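Local coordinates for aldolase (Klebsiella pneumoniae, PDB 6VOQ), which belongs to the class II aldolase/adducin family and binds a zinc ion through three histidines and a glutamate, at residues N30-L34 / H79-Y83; A91-S97 / H161-G167; V126-V132 / Y153-A159. All coordinates share one frame; numbering follows the deposited sequence.

Interaction 1. Residues N30-L34 / H79-Y83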
loop_
_atom_site.group_PDB
_atom_site.type_symbol
_atom_site.label_atom_id
_atom_site.label_comp_id
_atom_site.label_asym_id
_atom_site.label_seq_id
_atom_site.Cartn_x
_atom_site.Cartn_y
_atom_site.Cartn_z
ATOM N N ASN A 30 15.108 4.516 12.851
ATOM C CA ASN A 30 16.211 3.816 13.486
ATOM C C ASN A 30 15.657 2.882 14.555
ATOM O O ASN A 30 14.555 3.083 15.069
ATOM C CB ASN A 30 17.226 4.794 14.077
ATOM C CG ASN A 30 16.573 5.980 14.731
ATOM O OD1 ASN A 30 16.126 5.904 15.872
ATOM N ND2 ASN A 30 16.514 7.093 14.010
ATOM N N LEU A 31 16.428 1.846 14.856
ATOM C CA LEU A 31 16.068 0.840 15.837
ATOM C C LEU A 31 17.179 0.758 16.869
ATOM O O LEU A 31 18.355 0.953 16.547
ATOM C CB LEU A 31 15.840 -0.550 15.180
ATOM C CG LEU A 31 15.027 -0.561 13.873
ATOM C CD1 LEU A 31 15.037 -1.924 13.197
ATOM C CD2 LEU A 31 13.596 -0.107 14.119
ATOM N N SER A 32 16.800 0.489 18.116
ATOM C CA SER A 32 17.786 0.172 19.141
ATOM C C SER A 32 17.241 -0.909 20.068
ATOM O O SER A 32 16.024 -1.079 20.208
ATOM C CB SER A 32 18.190 1.415 19.947
ATOM O OG SER A 32 17.143 1.858 20.802
ATOM N N LEU A 33 18.156 -1.636 20.704
ATOM C CA LEU A 33 17.779 -2.629 21.700
ATOM C C LEU A 33 18.924 -2.817 22.687
ATOM O O LEU A 33 20.102 -2.699 22.331
ATOM C CB LEU A 33 17.396 -3.970 21.052
ATOM C CG LEU A 33 18.419 -4.711 20.176
ATOM C CD1 LEU A 33 19.363 -5.561 21.004
ATOM C CD2 LEU A 33 17.709 -5.593 19.156
ATOM N N LEU A 34 18.566 -3.118 23.931
ATOM C CA LEU A 34 19.554 -3.359 24.973
ATOM C C LEU A 34 20.204 -4.723 24.790
ATOM O O LEU A 34 19.516 -5.735 24.638
ATOM C CB LEU A 34 18.905 -3.283 26.353
ATOM C CG LEU A 34 18.944 -1.904 27.008
ATOM C CD1 LEU A 34 18.219 -1.926 28.347
ATOM C CD2 LEU A 34 20.387 -1.440 27.168
ATOM N N HIS A 79 17.139 8.004 21.901
ATOM C CA HIS A 79 16.914 6.632 22.341
ATOM C C HIS A 79 17.468 6.424 23.743
ATOM O O HIS A 79 16.778 5.906 24.628
ATOM C CB HIS A 79 17.586 5.656 21.383
ATOM C CG HIS A 79 16.842 5.432 20.112
ATOM N ND1 HIS A 79 16.460 4.177 19.690
ATOM C CD2 HIS A 79 16.437 6.296 19.152
ATOM C CE1 HIS A 79 15.840 4.278 18.529
ATOM N NE2 HIS A 79 15.810 5.552 18.182
ATOM N N ARG A 80 18.732 6.809 23.953
ATOM C CA ARG A 80 19.389 6.600 25.239
ATOM C C ARG A 80 18.649 7.291 26.368
ATOM O O ARG A 80 18.521 6.723 27.456
ATOM C CB ARG A 80 20.833 7.103 25.185
ATOM C CG ARG A 80 21.684 6.380 24.154
ATOM C CD ARG A 80 23.152 6.717 24.292
ATOM N NE ARG A 80 23.495 7.966 23.630
ATOM C CZ ARG A 80 23.831 9.084 24.264
ATOM N NH1 ARG A 80 23.872 9.118 25.591
ATOM N NH2 ARG A 80 24.136 10.169 23.565
ATOM N N ALA A 81 18.157 8.511 26.130
ATOM C CA ALA A 81 17.401 9.222 27.154
ATOM C C ALA A 81 16.254 8.378 27.691
ATOM O O ALA A 81 16.010 8.365 28.903
ATOM C CB ALA A 81 16.878 10.548 26.601
ATOM N N VAL A 82 15.569 7.637 26.818
ATOM C CA VAL A 82 14.480 6.773 27.269
ATOM C C VAL A 82 15.014 5.638 28.138
ATOM O O VAL A 82 14.507 5.388 29.236
ATOM C CB VAL A 82 13.692 6.231 26.065
ATOM C CG1 VAL A 82 12.593 5.278 26.543
ATOM C CG2 VAL A 82 13.124 7.374 25.252
ATOM N N TYR A 83 16.027 4.920 27.646
ATOM C CA TYR A 83 16.592 3.811 28.408
ATOM C C TYR A 83 17.039 4.257 29.791
ATOM O O TYR A 83 16.843 3.534 30.770
ATOM C CB TYR A 83 17.780 3.196 27.670
ATOM C CG TYR A 83 17.420 2.431 26.424
ATOM C CD1 TYR A 83 16.825 1.184 26.506
ATOM C CD2 TYR A 83 17.695 2.950 25.160
ATOM C CE1 TYR A 83 16.505 0.477 25.362
ATOM C CE2 TYR A 83 17.363 2.260 24.014
ATOM C CZ TYR A 83 16.776 1.021 24.120
ATOM O OH TYR A 83 16.453 0.311 22.988
#
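Helix 76-83 lies over strand 30-34 of the central sheet of the class II aldolase/adducin fold, and a chain of polar side chains, Asn-30, His-79, Ser-32 and Tyr-83, ties the two together. The imidazole of His-79 turns both of its nitrogens to the strand. NE2 points at OD1 of Asn-30 in a bent contact modelled too short for its length to be trusted, with the amide and ring planes 55° apart. At the other nitrogen, ND1 meets OG of Ser-32 in a hydrogen bond of 2.7 Å, close to the ring plane. That same OG is hydrogen-bonded to the Tyr-83 hydroxyl, with 2.8 Å between OG and OH, so a single hydroxyl joins two side chains one helical turn apart. Chi1 of Ser-32, 71°, sets OG between its own backbone N and carbonyl carbon, where both partners can meet it.

The helix and strand segments run at 31° to each other, their axes 10.1 Å apart, a distance spanned by the histidine and tyrosine rings. The next strand of the sheet, 91-94, carries the zinc ligand His-94. The Asn-30 side chain lies about 5 Å from the zinc ion, and its ND2 makes a weak hydrogen bond to OE2 of the ligand Glu-75. Towards Leu-34 the contact turns apolar. There CG of Leu-34 packs 3.8 Å from CD1 of Tyr-83, the two side chains passing one another, pointing opposite ways.

Interaction 2. Residues A91-S97 / H161-G167. With ZN (zinc ion), chain B.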
loop_
_atom_site.group_PDB
_atom_site.type_symbol
_atom_site.label_atom_id
_atom_site.label_comp_id
_atom_site.label_asym_id
_atom_site.label_seq_id
_atom_site.Cartn_x
_atom_site.Cartn_y
_atom_site.Cartn_z
ATOM N N ALA A 91 13.977 -2.015 24.111
ATOM C CA ALA A 91 14.069 -1.802 22.678
ATOM C C ALA A 91 13.198 -0.615 22.322
ATOM O O ALA A 91 12.145 -0.393 22.929
ATOM C CB ALA A 91 13.641 -3.034 21.874
ATOM N N ILE A 92 13.659 0.142 21.329
ATOM C CA ILE A 92 13.001 1.354 20.876
ATOM C C ILE A 92 12.917 1.308 19.363
ATOM O O ILE A 92 13.909 1.009 18.688
ATOM C CB ILE A 92 13.740 2.627 21.327
ATOM C CG1 ILE A 92 13.632 2.817 22.831
ATOM C CG2 ILE A 92 13.172 3.848 20.623
ATOM C CD1 ILE A 92 14.276 4.118 23.284
ATOM N N VAL A 93 11.733 1.601 18.837
ATOM C CA VAL A 93 11.501 1.732 17.409
ATOM C C VAL A 93 11.160 3.189 17.155
ATOM O O VAL A 93 10.219 3.727 17.747
ATOM C CB VAL A 93 10.379 0.798 16.933
ATOM C CG1 VAL A 93 9.851 1.214 15.551
ATOM C CG2 VAL A 93 10.880 -0.628 16.909
ATOM N N HIS A 94 11.953 3.844 16.323
ATOM C CA HIS A 94 11.651 5.196 15.889
ATOM C C HIS A 94 11.435 5.184 14.385
ATOM O O HIS A 94 12.307 4.740 13.633
ATOM C CB HIS A 94 12.759 6.172 16.248
ATOM C CG HIS A 94 12.577 7.512 15.613
ATOM N ND1 HIS A 94 11.444 8.276 15.806
ATOM C CD2 HIS A 94 13.361 8.210 14.760
ATOM C CE1 HIS A 94 11.551 9.398 15.118
ATOM N NE2 HIS A 94 12.704 9.382 14.473
ATOM N N LEU A 95 10.278 5.659 13.955
ATOM C CA LEU A 95 9.935 5.716 12.546
ATOM C C LEU A 95 9.304 7.061 12.242
ATOM O O LEU A 95 8.830 7.762 13.136
ATOM C CB LEU A 95 8.950 4.612 12.156
ATOM C CG LEU A 95 9.395 3.175 12.306
ATOM C CD1 LEU A 95 8.169 2.321 12.145
ATOM C CD2 LEU A 95 10.439 2.845 11.257
ATOM N N HIS A 96 9.308 7.420 10.964
ATOM C CA HIS A 96 8.447 8.488 10.474
ATOM C C HIS A 96 7.225 7.901 9.795
ATOM O O HIS A 96 6.881 8.298 8.675
ATOM C CB HIS A 96 9.208 9.415 9.530
ATOM C CG HIS A 96 10.448 9.999 10.128
ATOM N ND1 HIS A 96 11.295 10.826 9.421
ATOM C CD2 HIS A 96 10.989 9.875 11.361
ATOM C CE1 HIS A 96 12.307 11.179 10.190
ATOM N NE2 HIS A 96 12.146 10.614 11.373
ATOM N N SER A 97 6.581 6.924 10.439
ATOM C CA SER A 97 5.458 6.244 9.805
ATOM C C SER A 97 4.348 7.253 9.535
ATOM O O SER A 97 4.154 8.209 10.294
ATOM C CB SER A 97 4.969 5.069 10.667
ATOM O OG SER A 97 4.582 5.463 11.980
ATOM N N HIS A 161 7.368 15.365 13.403
ATOM C CA HIS A 161 8.489 14.448 13.323
ATOM C C HIS A 161 8.023 13.008 13.178
ATOM O O HIS A 161 8.057 12.455 12.074
ATOM C CB HIS A 161 9.366 14.605 14.557
ATOM C CG HIS A 161 10.673 13.884 14.462
ATOM N ND1 HIS A 161 11.743 14.179 15.277
ATOM C CD2 HIS A 161 11.085 12.887 13.646
ATOM C CE1 HIS A 161 12.756 13.391 14.970
ATOM N NE2 HIS A 161 12.382 12.599 13.982
ATOM N N GLY A 162 7.605 12.388 14.287
ATOM C CA GLY A 162 7.162 11.014 14.270
ATOM C C GLY A 162 7.223 10.316 15.621
ATOM O O GLY A 162 7.617 10.906 16.638
ATOM N N PRO A 163 6.834 9.036 15.646
ATOM C CA PRO A 163 6.746 8.300 16.910
ATOM C C PRO A 163 8.073 7.727 17.388
ATOM O O PRO A 163 8.978 7.417 16.610
ATOM C CB PRO A 163 5.779 7.164 16.569
ATOM C CG PRO A 163 6.047 6.908 15.152
ATOM C CD PRO A 163 6.258 8.255 14.539
ATOM N N VAL A 164 8.155 7.567 18.703
ATOM C CA VAL A 164 9.236 6.868 19.381
ATOM C C VAL A 164 8.550 5.873 20.308
ATOM O O VAL A 164 7.820 6.281 21.220
ATOM C CB VAL A 164 10.144 7.822 20.172
ATOM C CG1 VAL A 164 11.159 7.027 21.001
ATOM C CG2 VAL A 164 10.844 8.790 19.234
ATOM N N VAL A 165 8.760 4.576 20.073
ATOM C CA VAL A 165 7.957 3.526 20.699
ATOM C C VAL A 165 8.867 2.531 21.407
ATOM O O VAL A 165 9.790 1.978 20.789
ATOM C CB VAL A 165 7.075 2.822 19.656
ATOM C CG1 VAL A 165 6.105 1.883 20.324
ATOM C CG2 VAL A 165 6.335 3.873 18.815
ATOM N N THR A 166 8.596 2.284 22.692
ATOM C CA THR A 166 9.390 1.339 23.473
ATOM C C THR A 166 8.713 -0.025 23.527
ATOM O O THR A 166 7.555 -0.200 23.145
ATOM C CB THR A 166 9.634 1.825 24.906
ATOM O OG1 THR A 166 8.454 1.607 25.685
ATOM C CG2 THR A 166 10.025 3.302 24.942
ATOM N N GLY A 167 9.468 -0.998 24.015
ATOM C CA GLY A 167 8.947 -2.336 24.194
ATOM C C GLY A 167 9.900 -3.169 25.018
ATOM O O GLY A 167 11.047 -2.777 25.266
HETATM ZN ZN ZN B . 13.404 10.924 13.110
#
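Strands 91-94 and 162-167 run antiparallel, their axes 4.6 Å apart and their directions at 159°, with Val-93 and Val-165 as a hydrogen-bonded pair: N of Val-93 lies 2.8 Å from O of Val-165, and the return bond is similar. The bonds between Ala-91 and Gly-167 are weak. Three of the four zinc ligands sit at the other end of the pair: His-94 on its strand, His-96 just after it and His-161 just before strand 162-167. NE2 of His-94 and NE2 of His-96 each sit 2.2 Å from the zinc ion, and NE2 of His-161 completes the trio at 2.1 Å; Glu-75 is the fourth ligand. The rings of His-161 and His-94 stand nearly perpendicular, planes 86° apart, both with NE2 on the metal.

His-94 is held at its other nitrogen as well. With CG opposite the backbone N (chi1 170°), its ring swings towards strand 162-167, and ND1 donates to O of Pro-163 over 2.7 Å, approaching from above the carbonyl plane. This second-shell bond fixes the ring's rotation and would probably make NE2 a stronger ligand. CG2 of Val-164 packs 3.5 Å from the same ND1, while CG1 of Val-164 meets CG2 of Ile-92.

Helix 76-83 covers the face bearing Ile-92 and Val-164, and helix 170-190 the face bearing Val-93 and Val-165. Strand 30-34 flanks 91-94, strand 155-158 flanks 162-167, and Tyr-121 of the second subunit stacks on the His-96 ring.

Interaction 3. Residues V126-V132 / Y153-A159; sequences VGDVPVV and YNAFLLA
Segments 126-132 and 153-159 come together as a short parallel strand pair, 131-132 beside 155-158, preceded by loops. Three backbone bonds zip it: N of Val-132 to O of Leu-157 at 2.7 Å, flanked by N of Leu-157 to O of Pro-130 and N of Ala-159 to O of Val-132.

Pro-130 is the main wedge. Its CG lies over one face of the Tyr-153 ring, 3.9 Å from the centroid and 25° off the normal, a CH-pi contact displaced towards the rim; the same CG touches the edge of the Phe-156 ring at CD1. Tyr-153 has CG opposite its carbonyl carbon (chi1 -60°), which brings a face of the ring under the proline. Its hydroxyl donates to a water that in turn donates to OD2 of Asp-128, tying the far end of the ring to the loop that leads into strand 131-132. Near the start of the segments, ND2 of Asn-154 donates to O of Val-126 over 2.9 Å, tilted from the carbonyl plane. A second water is gripped by three bonds: it donates to the carbonyls of Val-126 and Asp-128 and accepts from N of Asn-154. At the same end CG1 of Val-126 packs 3.6 Å from CB of Ala-155; at the other end CD2 of Leu-158 lies against CB of Val-132.

The two strands and helix 140-149 form a beta-alpha-beta crossover, with Val-132 and Phe-156 packing on that helix. Ala-155 and Val-129 meet helix 170-190, while strand 162-167 borders 155-158 on the side away from 131-132.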
loop_
_atom_site.group_PDB
_atom_site.type_symbol
_atom_site.label_atom_id
_atom_site.label_comp_id
_atom_site.label_asym_id
_atom_site.label_seq_id
_atom_site.Cartn_x
_atom_site.Cartn_y
_atom_site.Cartn_z
ATOM N N VAL A 126 0.072 -0.048 25.166
ATOM C CA VAL A 126 0.946 1.116 25.140
ATOM C C VAL A 126 0.554 2.072 26.254
ATOM O O VAL A 126 1.396 2.468 27.070
ATOM C CB VAL A 126 0.920 1.810 23.763
ATOM C CG1 VAL A 126 1.944 2.910 23.720
ATOM C CG2 VAL A 126 1.207 0.799 22.659
ATOM N N GLY A 127 -0.720 2.433 26.310
ATOM C CA GLY A 127 -1.188 3.461 27.217
ATOM C C GLY A 127 -1.243 4.813 26.537
ATOM O O GLY A 127 -1.292 4.921 25.312
ATOM N N ASP A 128 -1.215 5.863 27.356
ATOM C CA ASP A 128 -1.268 7.214 26.822
ATOM C C ASP A 128 0.007 7.541 26.062
ATOM O O ASP A 128 1.086 7.019 26.356
ATOM C CB ASP A 128 -1.468 8.240 27.937
ATOM C CG ASP A 128 -2.858 8.189 28.540
ATOM O OD1 ASP A 128 -3.643 7.294 28.165
ATOM O OD2 ASP A 128 -3.159 9.033 29.410
ATOM N N VAL A 129 -0.131 8.437 25.089
ATOM C CA VAL A 129 0.979 8.864 24.248
ATOM C C VAL A 129 1.173 10.372 24.374
ATOM O O VAL A 129 0.387 11.148 23.817
ATOM C CB VAL A 129 0.750 8.454 22.785
ATOM C CG1 VAL A 129 1.945 8.861 21.951
ATOM C CG2 VAL A 129 0.503 6.933 22.684
ATOM N N PRO A 130 2.203 10.829 25.082
ATOM C CA PRO A 130 2.465 12.268 25.180
ATOM C C PRO A 130 3.078 12.825 23.898
ATOM O O PRO A 130 3.532 12.100 23.011
ATOM C CB PRO A 130 3.451 12.365 26.345
ATOM C CG PRO A 130 4.187 11.073 26.296
ATOM C CD PRO A 130 3.187 10.038 25.842
ATOM N N VAL A 131 3.091 14.150 23.819
ATOM C CA VAL A 131 3.586 14.854 22.648
ATOM C C VAL A 131 4.763 15.713 23.075
ATOM O O VAL A 131 4.668 16.465 24.050
ATOM C CB VAL A 131 2.491 15.708 21.991
ATOM C CG1 VAL A 131 3.058 16.456 20.797
ATOM C CG2 VAL A 131 1.320 14.814 21.568
ATOM N N VAL A 132 5.873 15.576 22.363
ATOM C CA VAL A 132 7.045 16.407 22.593
ATOM C C VAL A 132 6.962 17.559 21.606
ATOM O O VAL A 132 6.680 17.322 20.423
ATOM C CB VAL A 132 8.348 15.613 22.425
ATOM C CG1 VAL A 132 9.537 16.560 22.475
ATOM C CG2 VAL A 132 8.441 14.517 23.485
ATOM N N TYR A 153 5.573 6.827 30.371
ATOM C CA TYR A 153 4.954 6.567 29.082
ATOM C C TYR A 153 5.801 5.593 28.284
ATOM O O TYR A 153 7.031 5.667 28.305
ATOM C CB TYR A 153 4.751 7.870 28.306
ATOM C CG TYR A 153 3.876 8.849 29.042
ATOM C CD1 TYR A 153 2.495 8.706 29.042
ATOM C CD2 TYR A 153 4.424 9.908 29.747
ATOM C CE1 TYR A 153 1.681 9.591 29.720
ATOM C CE2 TYR A 153 3.616 10.805 30.427
ATOM C CZ TYR A 153 2.244 10.639 30.407
ATOM O OH TYR A 153 1.427 11.515 31.074
ATOM N N ASN A 154 5.136 4.683 27.576
ATOM C CA ASN A 154 5.833 3.677 26.789
ATOM C C ASN A 154 6.021 4.070 25.333
ATOM O O ASN A 154 6.713 3.355 24.601
ATOM C CB ASN A 154 5.083 2.356 26.878
ATOM C CG ASN A 154 4.827 1.958 28.301
ATOM O OD1 ASN A 154 5.710 2.077 29.152
ATOM N ND2 ASN A 154 3.617 1.504 28.582
ATOM N N ALA A 155 5.430 5.179 24.901
ATOM C CA ALA A 155 5.613 5.685 23.553
ATOM C C ALA A 155 5.433 7.195 23.594
ATOM O O ALA A 155 4.870 7.746 24.541
ATOM C CB ALA A 155 4.639 5.030 22.569
ATOM N N PHE A 156 5.946 7.867 22.567
ATOM C CA PHE A 156 6.035 9.320 22.547
ATOM C C PHE A 156 5.870 9.811 21.121
ATOM O O PHE A 156 6.401 9.207 20.185
ATOM C CB PHE A 156 7.385 9.829 23.089
ATOM C CG PHE A 156 7.919 9.041 24.241
ATOM C CD1 PHE A 156 7.531 9.340 25.533
ATOM C CD2 PHE A 156 8.829 8.011 24.036
ATOM C CE1 PHE A 156 8.025 8.622 26.604
ATOM C CE2 PHE A 156 9.319 7.288 25.099
ATOM C CZ PHE A 156 8.917 7.593 26.386
ATOM N N LEU A 157 5.156 10.915 20.956
ATOM C CA LEU A 157 4.990 11.516 19.639
ATOM C C LEU A 157 5.794 12.807 19.617
ATOM O O LEU A 157 5.471 13.756 20.342
ATOM C CB LEU A 157 3.520 11.754 19.321
ATOM C CG LEU A 157 3.156 12.147 17.888
ATOM C CD1 LEU A 157 3.652 11.125 16.892
ATOM C CD2 LEU A 157 1.657 12.306 17.754
ATOM N N LEU A 158 6.857 12.821 18.809
ATOM C CA LEU A 158 7.631 14.031 18.562
ATOM C C LEU A 158 6.898 14.878 17.530
ATOM O O LEU A 158 6.721 14.450 16.386
ATOM C CB LEU A 158 9.031 13.688 18.061
ATOM C CG LEU A 158 9.868 12.693 18.850
ATOM C CD1 LEU A 158 11.239 12.613 18.207
ATOM C CD2 LEU A 158 9.994 13.103 20.298
ATOM N N ALA A 159 6.447 16.057 17.943
ATOM C CA ALA A 159 5.675 16.912 17.055
ATOM C C ALA A 159 6.471 17.219 15.792
ATOM O O ALA A 159 7.693 17.362 15.836
ATOM C CB ALA A 159 5.293 18.201 17.777
HETATM O O HOH W 1 2.364 5.066 27.551
HETATM O O HOH W 2 -1.349 11.102 30.269
#

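How the interactions relate
All three contacts are buried and reach one mixed sheet. Interaction 2 is the most central, its centre about 2 Å from the centre of the chain; the centres of interactions 1 and 3 each lie about 9 Å from it, and interaction 3 has several partly exposed residues and ordered waters. Interactions 1 and 2 share a strand border, where Ser-32 and Asn-30 pair with Ile-92 and His-94. Interactions 2 and 3 meet where strand 162-167 borders 155-158. Interactions 1 and 3 touch through Val-82 and Phe-156. Their chemistry differs: a row of polar side chains joins helix to strand in 1, metal coordination extends strand pairing in 2, and proline-aromatic packing sits beside the parallel strand pair in 3.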